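Local coordinates for protein thermotoga maritima TmcAL (Thermotoga maritima, PDB 5Y0T) that belongs to the HIGH nucleotidyl transferase family of the HUP clan and is seen here with adenosine-5'-rp-alpha-thio-triphosphate bound in a pocket, at residues 44-49 and 212-217; 216-221 and 249-254; 243-248 and 400-405. All coordinates share one frame; numbering follows the deposited sequence.

Interaction 1: 44-49 and 212-217; sequences RGEPAV and AIRNLM
Arg214, reaching out from helix 210-218, meets Glu46 and Arg44 in a buried salt-bridge network that pins the loop after strand 32-38 to this helix of the HUP-type nucleotide-binding fold. The arginine chain runs straight as far as CD and then bends at chi3 (-55°), which turns its guanidinium toward the carboxylate instead of along the line of the chain. Its NH2 gives Glu46 OE2 a weak hydrogen bond of 3.1 Å with an N-H...O angle of 131°. The carboxylate and guanidinium planes stand 80° apart, so the two groups do not form a flat, two-pronged pair.

The stronger hold on OE2 comes from within the loop. Arg44 NH2 donates to Glu46 OE2 over 2.6 Å, with the oxygen in the guanidinium plane, and Arg44 NE adds a second, weak bond. One oxygen thus serves two arginines, and its negative charge probably offsets the closeness of Arg44 NE and Arg214 NH2, 3.6 Å apart. The other oxygen is used through a water, which donates to Glu46 OE1 and accepts from Arg214 NE at 2.8 Å, so a direct and a water-mediated link run side by side. Arg214 NH1 is bound to the carbonyl oxygen of Asn11, and the side chain lies about 6 Å from the bound adenosine-5'-rp-alpha-thio-triphosphate.

The rest of the contact is apolar. Val49 sets its CB against the CD methylene of Arg214 at 4.0 Å. One turn on, Met217, extended beyond CG, reaches Val49 tip to tip: Val49 CG2 touches Met217 SD at 3.8 Å, while Val49 CG1 faces the terminal methyl CE.

Interaction 2: 216-221 and 249-254; sequences LMREKR and FLENMG
Arg218 holds an extended chain from CG to NE, long enough to pass from the last turn of helix 210-218 across Phe249 to Glu251. Glu251 comes from the opposite direction: its CG sits between the backbone N and the carbonyl carbon (chi1 59°), and a bend at chi2 (-99°) folds the carboxylate back to meet the arginine.

The two groups join side-on as a two-pronged salt bridge. Arg218 NE donates to Glu251 OE2 and Arg218 NH2 to Glu251 OE1, both at 2.8 Å and both nearly straight. Each oxygen offers its syn lone pair, and both lie close to the guanidinium plane, which leaves carboxylate and guanidinium nearly coplanar.

Phe249 packs against the arginine of this pair. The CG methylene of Arg218 makes a CH-pi contact, 3.7 Å from the centroid of the Phe249 ring, while Phe249 CD1 lies over the centre of one guanidinium face, 3.5 Å from Arg218 CZ. The ring and guanidinium planes are inclined to each other, so this is a tilted overlap. Met217 closes on the edge of the same ring, its CB 4.0 Å from Phe249 CZ. In the loop that leads into helix 254-261, Phe249 N donates to Asn252 OD1 at 2.8 Å, and a water accepts from Leu250 N and, weakly, from Arg218 NH2.

Just beyond, Lys220 ends the helix in a Schellman motif with positive phi. Glu251 is exposed, yet two bonds in one plane, with a phenyl ring against one face of the arginine, fix the rotation of the guanidinium; the paired charges would probably offset each other where helix end and loop meet near the surface.

Interaction 3: 243-248 and 400-405; sequences EGRGPV and MFFPSV
One face of the Phe402 ring carries the aliphatic chain of Arg245: CG stands 3.8 Å from the ring centroid, almost exactly on the normal, in a CH-pi contact between two loops of this HUP-clan protein, one after helix 231-242 and the other after helix 381-399. Arg245 CB lies over the CD1-CE1 side and CD over the CZ-CE2 side of the same face. The two side chains run side by side in the same direction, but a bend at chi3 (-56°) turns the guanidinium to stand 82° from the ring plane, so the methylenes do the stacking. The charged end leaves for Glu243, whose OE1 accepts from Arg245 NH1 at 2.7 Å, and for Glu240 and Gln407.

Beside the ring, Val248 crosses Phe401 at about a right angle, its CG1 4.2 Å from Phe401 CB, and Val248 CG2 also touches the Phe402 ring. Pro403 presses its ring against the backbone around Gly246, with CG 3.6 Å from Pro247 O. The peptide bond before Pro247 is cis.

Gly244, with positive phi, closes helix 231-242 in a Schellman motif. Its lack of a side chain admits Ser404, whose OG comes to 3.3 Å from Gly244 CA. Met400 and Val405, at the ends of 400-405, pack against Ser259 and Gly291 of the second subunit. The direct backbone link between the loops is a straight one: Ser404 N donates to Gly244 O at 3.1 Å, in the carbonyl plane and on a lone pair, with an N-H...O angle of 170°.

The three contacts form a continuous patch on one side of the chain's centre, with interactions 1 and 2 centred about 7 Å apart, 2 and 3 about 12 Å, and 1 and 3 about 14 Å. Helix 210-218 serves interactions 1 and 2, which share Leu216 and Met217, while the loop between helices 231-242 and 254-261 supplies 243-248 to interaction 3 and 249-254 to interaction 2. Interaction 1 closes before interaction 3 opens, and interactions 2 and 3 alternate along the chain. Pro47 packs on Leu250, Val49 pairs with Val248 through the backbone, and Phe401 meets Met253, joining the patch from near the nucleotide pocket to the subunit interface.

Interaction 1: 44-49 and 212-217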
ATOM      1  N   ARG A  44       7.238  16.800 -10.547  1.00 22.90           N
ATOM      2  CA  ARG A  44       6.456  16.172 -11.617  1.00 35.67           C
ATOM      3  C   ARG A  44       5.773  14.865 -11.185  1.00 28.82           C
ATOM      4  O   ARG A  44       5.131  14.208 -11.996  1.00 27.73           O
ATOM      5  CB  ARG A  44       7.350  15.875 -12.827  1.00 45.94           C
ATOM      6  CG  ARG A  44       7.778  17.079 -13.650  1.00 59.02           C
ATOM      7  CD  ARG A  44       8.925  16.702 -14.598  1.00 70.79           C
ATOM      8  NE  ARG A  44       8.787  15.347 -15.142  1.00 76.69           N
ATOM      9  CZ  ARG A  44       8.342  15.064 -16.366  1.00 78.55           C
ATOM     10  NH1 ARG A  44       7.985  16.042 -17.186  1.00 78.14           N
ATOM     11  NH2 ARG A  44       8.253  13.803 -16.772  1.00 78.09           N
ATOM     12  N   GLY A  45       5.964  14.463  -9.933  1.00 27.28           N
ATOM     13  CA  GLY A  45       5.406  13.211  -9.440  1.00 22.46           C
ATOM     14  C   GLY A  45       6.226  11.973  -9.797  1.00 28.54           C
ATOM     15  O   GLY A  45       5.700  10.871  -9.895  1.00 26.93           O
ATOM     16  N   GLU A  46       7.525  12.152  -9.998  1.00 25.86           N
ATOM     17  CA  GLU A  46       8.414  11.030 -10.307  1.00 28.64           C
ATOM     18  C   GLU A  46       9.425  10.882  -9.185  1.00 27.51           C
ATOM     19  O   GLU A  46       9.661  11.838  -8.455  1.00 24.96           O
ATOM     20  CB  GLU A  46       9.147  11.252 -11.627  1.00 26.68           C
ATOM     21  CG  GLU A  46       8.245  11.315 -12.856  1.00 31.38           C
ATOM     22  CD  GLU A  46       9.031  11.233 -14.142  1.00 34.40           C
ATOM     23  OE1 GLU A  46       9.537  10.132 -14.455  1.00 35.95           O
ATOM     24  OE2 GLU A  46       9.137  12.268 -14.843  1.00 38.30           O
ATOM     25  N   PRO A  47      10.018   9.686  -9.041  1.00 28.32           N
ATOM     26  CA  PRO A  47      11.160   9.568  -8.130  1.00 21.67           C
ATOM     27  C   PRO A  47      12.375  10.243  -8.732  1.00 21.83           C
ATOM     28  O   PRO A  47      12.486  10.315  -9.961  1.00 20.74           O
ATOM     29  CB  PRO A  47      11.388   8.060  -8.024  1.00 16.95           C
ATOM     30  CG  PRO A  47      10.857   7.513  -9.337  1.00 24.52           C
ATOM     31  CD  PRO A  47       9.705   8.417  -9.721  1.00 28.21           C
ATOM     32  N   ALA A  48      13.287  10.706  -7.886  1.00 22.30           N
ATOM     33  CA  ALA A  48      14.574  11.173  -8.366  1.00 19.84           C
ATOM     34  C   ALA A  48      15.306   9.962  -8.909  1.00 22.56           C
ATOM     35  O   ALA A  48      15.147   8.838  -8.401  1.00 19.01           O
ATOM     36  CB  ALA A  48      15.347  11.848  -7.254  1.00 22.78           C
ATOM     37  N   VAL A  49      16.085  10.150  -9.961  1.00 17.49           N
ATOM     38  CA  VAL A  49      16.663   8.989 -10.610  1.00 23.39           C
ATOM     39  C   VAL A  49      17.788   8.385  -9.740  1.00 21.28           C
ATOM     40  O   VAL A  49      18.055   7.182  -9.815  1.00 27.03           O
ATOM     41  CB  VAL A  49      17.151   9.338 -12.039  1.00 20.11           C
ATOM     42  CG1 VAL A  49      18.362  10.305 -12.010  1.00 17.56           C
ATOM     43  CG2 VAL A  49      17.441   8.062 -12.815  1.00 26.58           C
ATOM     44  N   ALA A 212      14.679  14.435 -20.771  1.00 24.33           N
ATOM     45  CA  ALA A 212      15.324  13.773 -21.905  1.00 28.54           C
ATOM     46  C   ALA A 212      16.485  12.892 -21.418  1.00 27.06           C
ATOM     47  O   ALA A 212      16.671  11.774 -21.892  1.00 28.89           O
ATOM     48  CB  ALA A 212      15.817  14.800 -22.927  1.00 24.52           C
ATOM     49  N   ILE A 213      17.251  13.394 -20.456  1.00 24.29           N
ATOM     50  CA  ILE A 213      18.427  12.665 -19.985  1.00 22.84           C
ATOM     51  C   ILE A 213      18.026  11.391 -19.254  1.00 24.98           C
ATOM     52  O   ILE A 213      18.661  10.342 -19.415  1.00 27.30           O
ATOM     53  CB  ILE A 213      19.306  13.554 -19.086  1.00 23.41           C
ATOM     54  CG1 ILE A 213      19.871  14.709 -19.919  1.00 24.67           C
ATOM     55  CG2 ILE A 213      20.459  12.750 -18.467  1.00 22.95           C
ATOM     56  CD1 ILE A 213      20.445  15.814 -19.057  1.00 22.41           C
ATOM     57  N   ARG A 214      16.961  11.470 -18.469  1.00 26.60           N
ATOM     58  CA  ARG A 214      16.451  10.273 -17.817  1.00 26.62           C
ATOM     59  C   ARG A 214      16.002   9.257 -18.869  1.00 28.48           C
ATOM     60  O   ARG A 214      16.165   8.055 -18.685  1.00 26.49           O
ATOM     61  CB  ARG A 214      15.307  10.620 -16.859  1.00 23.60           C
ATOM     62  CG  ARG A 214      15.773  11.401 -15.625  1.00 24.73           C
ATOM     63  CD  ARG A 214      14.718  11.399 -14.504  1.00 24.42           C
ATOM     64  NE  ARG A 214      13.419  11.894 -14.966  1.00 27.65           N
ATOM     65  CZ  ARG A 214      13.083  13.180 -15.056  1.00 26.69           C
ATOM     66  NH1 ARG A 214      13.949  14.125 -14.733  1.00 25.04           N
ATOM     67  NH2 ARG A 214      11.873  13.519 -15.483  1.00 29.52           N
ATOM     68  N   ASN A 215      15.457   9.727 -19.987  1.00 27.08           N
ATOM     69  CA  ASN A 215      15.061   8.802 -21.044  1.00 27.67           C
ATOM     70  C   ASN A 215      16.269   8.197 -21.748  1.00 34.06           C
ATOM     71  O   ASN A 215      16.225   7.046 -22.195  1.00 26.77           O
ATOM     72  CB  ASN A 215      14.146   9.490 -22.069  1.00 31.88           C
ATOM     73  CG  ASN A 215      12.734   9.662 -21.550  1.00 34.96           C
ATOM     74  OD1 ASN A 215      12.342   9.011 -20.581  1.00 37.00           O
ATOM     75  ND2 ASN A 215      11.962  10.530 -22.190  1.00 35.75           N
ATOM     76  N   LEU A 216      17.347   8.973 -21.849  1.00 29.73           N
ATOM     77  CA  LEU A 216      18.598   8.440 -22.378  1.00 27.62           C
ATOM     78  C   LEU A 216      19.117   7.313 -21.485  1.00 29.64           C
ATOM     79  O   LEU A 216      19.602   6.299 -21.985  1.00 32.81           O
ATOM     80  CB  LEU A 216      19.653   9.542 -22.510  1.00 26.04           C
ATOM     81  CG  LEU A 216      19.456  10.583 -23.615  1.00 27.75           C
ATOM     82  CD1 LEU A 216      20.489  11.684 -23.480  1.00 32.67           C
ATOM     83  CD2 LEU A 216      19.528   9.949 -25.011  1.00 30.62           C
ATOM     84  N   MET A 217      19.019   7.486 -20.167  1.00 24.39           N
ATOM     85  CA  MET A 217      19.395   6.403 -19.248  1.00 25.55           C
ATOM     86  C   MET A 217      18.572   5.134 -19.490  1.00 30.91           C
ATOM     87  O   MET A 217      19.147   4.049 -19.597  1.00 33.65           O
ATOM     88  CB  MET A 217      19.243   6.847 -17.802  1.00 22.66           C
ATOM     89  CG  MET A 217      20.207   7.980 -17.406  1.00 24.78           C
ATOM     90  SD  MET A 217      19.959   8.367 -15.672  1.00 30.23           S
ATOM     91  CE  MET A 217      20.459  10.086 -15.611  1.00 33.93           C
TER
HETATM   92  O   HOH W   1      11.376  10.431 -16.296  1.00 26.74           O

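Interaction 2: 216-221 and 249-254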
ATOM      1  N   LEU A 216      17.347   8.973 -21.849  1.00 29.73           N
ATOM      2  CA  LEU A 216      18.598   8.440 -22.378  1.00 27.62           C
ATOM      3  C   LEU A 216      19.117   7.313 -21.485  1.00 29.64           C
ATOM      4  O   LEU A 216      19.602   6.299 -21.985  1.00 32.81           O
ATOM      5  CB  LEU A 216      19.653   9.542 -22.510  1.00 26.04           C
ATOM      6  CG  LEU A 216      19.456  10.583 -23.615  1.00 27.75           C
ATOM      7  CD1 LEU A 216      20.489  11.684 -23.480  1.00 32.67           C
ATOM      8  CD2 LEU A 216      19.528   9.949 -25.011  1.00 30.62           C
ATOM      9  N   MET A 217      19.019   7.486 -20.167  1.00 24.39           N
ATOM     10  CA  MET A 217      19.395   6.403 -19.248  1.00 25.55           C
ATOM     11  C   MET A 217      18.572   5.134 -19.490  1.00 30.91           C
ATOM     12  O   MET A 217      19.147   4.049 -19.597  1.00 33.65           O
ATOM     13  CB  MET A 217      19.243   6.847 -17.802  1.00 22.66           C
ATOM     14  CG  MET A 217      20.207   7.980 -17.406  1.00 24.78           C
ATOM     15  SD  MET A 217      19.959   8.367 -15.672  1.00 30.23           S
ATOM     16  CE  MET A 217      20.459  10.086 -15.611  1.00 33.93           C
ATOM     17  N   ARG A 218      17.245   5.274 -19.581  1.00 29.27           N
ATOM     18  CA  ARG A 218      16.356   4.142 -19.909  1.00 31.88           C
ATOM     19  C   ARG A 218      16.805   3.375 -21.146  1.00 37.61           C
ATOM     20  O   ARG A 218      16.769   2.140 -21.178  1.00 36.95           O
ATOM     21  CB  ARG A 218      14.912   4.613 -20.134  1.00 33.08           C
ATOM     22  CG  ARG A 218      14.190   5.105 -18.882  1.00 28.43           C
ATOM     23  CD  ARG A 218      12.767   5.560 -19.211  1.00 26.82           C
ATOM     24  NE  ARG A 218      11.963   5.740 -17.998  1.00 29.80           N
ATOM     25  CZ  ARG A 218      11.811   6.895 -17.352  1.00 33.55           C
ATOM     26  NH1 ARG A 218      12.402   7.991 -17.807  1.00 31.10           N
ATOM     27  NH2 ARG A 218      11.062   6.956 -16.249  1.00 26.88           N
ATOM     28  N   GLU A 219      17.227   4.115 -22.166  1.00 35.14           N
ATOM     29  CA  GLU A 219      17.640   3.520 -23.428  1.00 34.29           C
ATOM     30  C   GLU A 219      19.096   3.087 -23.378  1.00 37.39           C
ATOM     31  O   GLU A 219      19.657   2.641 -24.385  1.00 35.72           O
ATOM     32  CB  GLU A 219      17.435   4.500 -24.578  1.00 38.56           C
ATOM     33  CG  GLU A 219      15.992   4.881 -24.805  1.00 48.58           C
ATOM     34  CD  GLU A 219      15.833   5.852 -25.950  1.00 59.33           C
ATOM     35  OE1 GLU A 219      16.590   5.736 -26.937  1.00 66.24           O
ATOM     36  OE2 GLU A 219      14.954   6.733 -25.862  1.00 61.61           O
ATOM     37  N   LYS A 220      19.705   3.264 -22.211  1.00 33.67           N
ATOM     38  CA  LYS A 220      21.103   2.924 -21.994  1.00 39.83           C
ATOM     39  C   LYS A 220      22.027   3.602 -22.997  1.00 43.37           C
ATOM     40  O   LYS A 220      22.989   2.994 -23.470  1.00 40.59           O
ATOM     41  CB  LYS A 220      21.284   1.403 -22.040  1.00 44.83           C
ATOM     42  CG  LYS A 220      20.698   0.709 -20.819  1.00 43.20           C
ATOM     43  CD  LYS A 220      19.999  -0.586 -21.182  1.00 52.67           C
ATOM     44  CE  LYS A 220      19.396  -1.240 -19.939  1.00 51.70           C
ATOM     45  NZ  LYS A 220      20.449  -1.631 -18.961  1.00 56.73           N
ATOM     46  N   ARG A 221      21.759   4.868 -23.312  1.00 38.85           N
ATOM     47  CA  ARG A 221      22.691   5.566 -24.170  1.00 38.64           C
ATOM     48  C   ARG A 221      23.578   6.388 -23.256  1.00 42.03           C
ATOM     49  O   ARG A 221      23.381   7.591 -23.078  1.00 37.60           O
ATOM     50  CB  ARG A 221      21.929   6.454 -25.160  1.00 36.38           C
ATOM     51  CG  ARG A 221      20.983   5.683 -26.094  1.00 36.18           C
ATOM     52  CD  ARG A 221      19.823   6.548 -26.601  1.00 38.81           C
ATOM     53  NE  ARG A 221      20.234   7.605 -27.532  1.00 42.11           N
ATOM     54  CZ  ARG A 221      19.392   8.454 -28.125  1.00 46.30           C
ATOM     55  NH1 ARG A 221      18.082   8.387 -27.896  1.00 42.77           N
ATOM     56  NH2 ARG A 221      19.855   9.377 -28.955  1.00 44.68           N
ATOM     57  N   PHE A 249      13.310   4.500 -11.516  1.00 18.66           N
ATOM     58  CA  PHE A 249      12.337   5.105 -12.438  1.00 18.99           C
ATOM     59  C   PHE A 249      10.917   4.934 -11.911  1.00 21.76           C
ATOM     60  O   PHE A 249      10.637   4.012 -11.147  1.00 21.78           O
ATOM     61  CB  PHE A 249      12.429   4.494 -13.843  1.00 21.67           C
ATOM     62  CG  PHE A 249      13.736   4.751 -14.552  1.00 27.30           C
ATOM     63  CD1 PHE A 249      14.132   6.044 -14.862  1.00 29.17           C
ATOM     64  CD2 PHE A 249      14.559   3.695 -14.926  1.00 24.80           C
ATOM     65  CE1 PHE A 249      15.331   6.281 -15.528  1.00 29.85           C
ATOM     66  CE2 PHE A 249      15.759   3.923 -15.586  1.00 26.65           C
ATOM     67  CZ  PHE A 249      16.144   5.228 -15.886  1.00 22.31           C
ATOM     68  N   LEU A 250      10.020   5.823 -12.320  1.00 23.24           N
ATOM     69  CA  LEU A 250       8.626   5.737 -11.883  1.00 24.81           C
ATOM     70  C   LEU A 250       8.011   4.389 -12.221  1.00 21.98           C
ATOM     71  O   LEU A 250       7.233   3.836 -11.447  1.00 22.59           O
ATOM     72  CB  LEU A 250       7.798   6.845 -12.519  1.00 26.57           C
ATOM     73  CG  LEU A 250       6.330   6.872 -12.098  1.00 31.18           C
ATOM     74  CD1 LEU A 250       6.204   7.053 -10.609  1.00 29.92           C
ATOM     75  CD2 LEU A 250       5.622   7.991 -12.845  1.00 31.41           C
ATOM     76  N   GLU A 251       8.372   3.846 -13.373  1.00 22.77           N
ATOM     77  CA  GLU A 251       7.757   2.596 -13.798  1.00 24.37           C
ATOM     78  C   GLU A 251       8.155   1.448 -12.857  1.00 23.62           C
ATOM     79  O   GLU A 251       7.402   0.471 -12.719  1.00 27.00           O
ATOM     80  CB  GLU A 251       8.114   2.283 -15.258  1.00 26.25           C
ATOM     81  CG  GLU A 251       9.595   2.161 -15.545  1.00 33.39           C
ATOM     82  CD  GLU A 251      10.199   3.416 -16.154  1.00 35.05           C
ATOM     83  OE1 GLU A 251       9.722   4.537 -15.853  1.00 26.21           O
ATOM     84  OE2 GLU A 251      11.165   3.269 -16.935  1.00 31.89           O
ATOM     85  N   ASN A 252       9.294   1.576 -12.173  1.00 25.96           N
ATOM     86  CA  ASN A 252       9.676   0.590 -11.152  1.00 24.01           C
ATOM     87  C   ASN A 252       8.683   0.594  -9.980  1.00 24.20           C
ATOM     88  O   ASN A 252       8.502  -0.419  -9.300  1.00 25.47           O
ATOM     89  CB  ASN A 252      11.100   0.845 -10.605  1.00 24.00           C
ATOM     90  CG  ASN A 252      12.161   0.917 -11.704  1.00 29.70           C
ATOM     91  OD1 ASN A 252      13.067   1.742 -11.646  1.00 31.19           O
ATOM     92  ND2 ASN A 252      12.051   0.050 -12.701  1.00 29.58           N
ATOM     93  N   MET A 253       8.054   1.739  -9.740  1.00 21.01           N
ATOM     94  CA  MET A 253       7.066   1.856  -8.667  1.00 21.16           C
ATOM     95  C   MET A 253       5.635   1.616  -9.142  1.00 22.95           C
ATOM     96  O   MET A 253       4.693   1.674  -8.352  1.00 20.00           O
ATOM     97  CB  MET A 253       7.131   3.236  -8.030  1.00 22.66           C
ATOM     98  CG  MET A 253       8.438   3.518  -7.342  1.00 24.21           C
ATOM     99  SD  MET A 253       8.604   5.245  -6.878  1.00 23.62           S
ATOM    100  CE  MET A 253      10.164   5.109  -6.002  1.00 17.23           C
ATOM    101  N   GLY A 254       5.473   1.390 -10.437  1.00 22.13           N
ATOM    102  CA  GLY A 254       4.151   1.380 -11.032  1.00 20.33           C
ATOM    103  C   GLY A 254       3.239   0.291 -10.483  1.00 27.58           C
ATOM    104  O   GLY A 254       2.075   0.553 -10.156  1.00 25.08           O
TER
HETATM  105  O   HOH W   2      11.088   8.324 -13.521  1.00 20.93           O

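Interaction 3: 243-248 and 400-405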
ATOM      1  N   GLU A 243      26.617   0.470  -7.489  1.00 25.09           N
ATOM      2  CA  GLU A 243      26.275  -0.124  -6.196  1.00 21.47           C
ATOM      3  C   GLU A 243      24.820  -0.576  -6.101  1.00 25.80           C
ATOM      4  O   GLU A 243      24.393  -1.055  -5.057  1.00 26.84           O
ATOM      5  CB  GLU A 243      26.576   0.859  -5.067  1.00 22.54           C
ATOM      6  CG  GLU A 243      28.064   1.153  -4.910  1.00 29.09           C
ATOM      7  CD  GLU A 243      28.369   2.010  -3.697  1.00 34.43           C
ATOM      8  OE1 GLU A 243      27.788   1.770  -2.613  1.00 31.70           O
ATOM      9  OE2 GLU A 243      29.186   2.936  -3.833  1.00 36.25           O
ATOM     10  N   GLY A 244      24.057  -0.393  -7.178  1.00 22.02           N
ATOM     11  CA  GLY A 244      22.681  -0.858  -7.240  1.00 24.02           C
ATOM     12  C   GLY A 244      21.688   0.069  -6.559  1.00 25.66           C
ATOM     13  O   GLY A 244      20.617  -0.359  -6.142  1.00 20.97           O
ATOM     14  N   ARG A 245      22.073   1.327  -6.387  1.00 22.33           N
ATOM     15  CA  ARG A 245      21.179   2.345  -5.847  1.00 22.51           C
ATOM     16  C   ARG A 245      20.577   3.230  -6.943  1.00 22.53           C
ATOM     17  O   ARG A 245      19.957   4.247  -6.665  1.00 25.15           O
ATOM     18  CB  ARG A 245      21.897   3.186  -4.788  1.00 23.00           C
ATOM     19  CG  ARG A 245      22.127   2.408  -3.472  1.00 26.70           C
ATOM     20  CD  ARG A 245      22.558   3.340  -2.329  1.00 25.51           C
ATOM     21  NE  ARG A 245      23.740   4.078  -2.737  1.00 21.56           N
ATOM     22  CZ  ARG A 245      24.983   3.647  -2.593  1.00 28.27           C
ATOM     23  NH1 ARG A 245      25.230   2.472  -1.998  1.00 24.51           N
ATOM     24  NH2 ARG A 245      25.981   4.396  -3.053  1.00 23.02           N
ATOM     25  N   GLY A 246      20.824   2.884  -8.197  1.00 24.44           N
ATOM     26  CA  GLY A 246      20.140   3.567  -9.283  1.00 23.06           C
ATOM     27  C   GLY A 246      20.309   2.812 -10.583  1.00 22.03           C
ATOM     28  O   GLY A 246      21.036   1.835 -10.628  1.00 22.37           O
ATOM     29  N   PRO A 247      19.625   3.255 -11.648  1.00 22.00           N
ATOM     30  CA  PRO A 247      18.678   4.366 -11.630  1.00 24.40           C
ATOM     31  C   PRO A 247      17.367   3.907 -11.030  1.00 27.32           C
ATOM     32  O   PRO A 247      17.098   2.712 -11.026  1.00 24.94           O
ATOM     33  CB  PRO A 247      18.517   4.724 -13.113  1.00 24.51           C
ATOM     34  CG  PRO A 247      18.729   3.406 -13.822  1.00 31.05           C
ATOM     35  CD  PRO A 247      19.748   2.638 -12.983  1.00 23.22           C
ATOM     36  N   VAL A 248      16.583   4.836 -10.507  1.00 21.38           N
ATOM     37  CA  VAL A 248      15.245   4.523 -10.027  1.00 21.24           C
ATOM     38  C   VAL A 248      14.252   5.241 -10.932  1.00 23.37           C
ATOM     39  O   VAL A 248      14.352   6.458 -11.113  1.00 23.74           O
ATOM     40  CB  VAL A 248      15.034   4.965  -8.564  1.00 20.20           C
ATOM     41  CG1 VAL A 248      13.575   4.720  -8.135  1.00 18.16           C
ATOM     42  CG2 VAL A 248      16.012   4.229  -7.631  1.00 16.24           C
ATOM     43  N   MET A 400      13.211   0.928  -1.226  1.00 21.34           N
ATOM     44  CA  MET A 400      12.749  -0.417  -1.630  1.00 19.33           C
ATOM     45  C   MET A 400      12.876  -0.626  -3.140  1.00 18.59           C
ATOM     46  O   MET A 400      12.789  -1.758  -3.632  1.00 22.01           O
ATOM     47  CB  MET A 400      11.300  -0.653  -1.206  1.00 18.90           C
ATOM     48  CG  MET A 400      11.136  -1.113   0.246  1.00 19.82           C
ATOM     49  SD  MET A 400      12.132  -2.571   0.612  1.00 24.75           S
ATOM     50  CE  MET A 400      11.398  -3.818  -0.479  1.00 20.39           C
ATOM     51  N   PHE A 401      13.011   0.470  -3.881  1.00 16.60           N
ATOM     52  CA  PHE A 401      13.127   0.390  -5.342  1.00 21.61           C
ATOM     53  C   PHE A 401      14.547   0.539  -5.893  1.00 23.82           C
ATOM     54  O   PHE A 401      14.737   0.545  -7.112  1.00 21.14           O
ATOM     55  CB  PHE A 401      12.174   1.403  -5.976  1.00 21.70           C
ATOM     56  CG  PHE A 401      10.750   1.149  -5.594  1.00 19.84           C
ATOM     57  CD1 PHE A 401       9.969   0.275  -6.337  1.00 22.89           C
ATOM     58  CD2 PHE A 401      10.223   1.710  -4.441  1.00 18.71           C
ATOM     59  CE1 PHE A 401       8.662  -0.007  -5.964  1.00 23.86           C
ATOM     60  CE2 PHE A 401       8.920   1.445  -4.051  1.00 17.79           C
ATOM     61  CZ  PHE A 401       8.128   0.582  -4.825  1.00 20.12           C
ATOM     62  N   PHE A 402      15.532   0.665  -5.003  1.00 22.17           N
ATOM     63  CA  PHE A 402      16.925   0.450  -5.390  1.00 20.76           C
ATOM     64  C   PHE A 402      16.995  -0.883  -6.122  1.00 19.23           C
ATOM     65  O   PHE A 402      16.450  -1.877  -5.638  1.00 21.15           O
ATOM     66  CB  PHE A 402      17.861   0.393  -4.174  1.00 21.32           C
ATOM     67  CG  PHE A 402      18.132   1.714  -3.514  1.00 22.19           C
ATOM     68  CD1 PHE A 402      18.213   2.889  -4.248  1.00 24.02           C
ATOM     69  CD2 PHE A 402      18.354   1.765  -2.139  1.00 24.03           C
ATOM     70  CE1 PHE A 402      18.515   4.107  -3.630  1.00 23.40           C
ATOM     71  CE2 PHE A 402      18.629   2.979  -1.504  1.00 19.33           C
ATOM     72  CZ  PHE A 402      18.707   4.156  -2.261  1.00 22.57           C
ATOM     73  N   PRO A 403      17.666  -0.918  -7.284  1.00 19.17           N
ATOM     74  CA  PRO A 403      17.736  -2.154  -8.071  1.00 21.38           C
ATOM     75  C   PRO A 403      18.317  -3.342  -7.296  1.00 24.83           C
ATOM     76  O   PRO A 403      17.842  -4.448  -7.488  1.00 22.93           O
ATOM     77  CB  PRO A 403      18.636  -1.761  -9.249  1.00 25.63           C
ATOM     78  CG  PRO A 403      18.295  -0.294  -9.459  1.00 23.61           C
ATOM     79  CD  PRO A 403      18.159   0.251  -8.041  1.00 20.82           C
ATOM     80  N   SER A 404      19.306  -3.124  -6.437  1.00 22.85           N
ATOM     81  CA  SER A 404      19.913  -4.236  -5.707  1.00 25.42           C
ATOM     82  C   SER A 404      19.311  -4.350  -4.317  1.00 21.65           C
ATOM     83  O   SER A 404      19.295  -3.389  -3.553  1.00 21.85           O
ATOM     84  CB  SER A 404      21.430  -4.063  -5.627  1.00 28.97           C
ATOM     85  OG  SER A 404      22.001  -4.116  -6.928  1.00 27.07           O
ATOM     86  N   VAL A 405      18.802  -5.532  -4.000  1.00 22.61           N
ATOM     87  CA  VAL A 405      18.186  -5.783  -2.696  1.00 19.07           C
ATOM     88  C   VAL A 405      19.167  -5.559  -1.529  1.00 21.53           C
ATOM     89  O   VAL A 405      18.755  -5.227  -0.415  1.00 23.01           O
ATOM     90  CB  VAL A 405      17.614  -7.231  -2.643  1.00 23.14           C
ATOM     91  CG1 VAL A 405      18.745  -8.255  -2.663  1.00 23.28           C
ATOM     92  CG2 VAL A 405      16.722  -7.422  -1.425  1.00 31.86           C
TER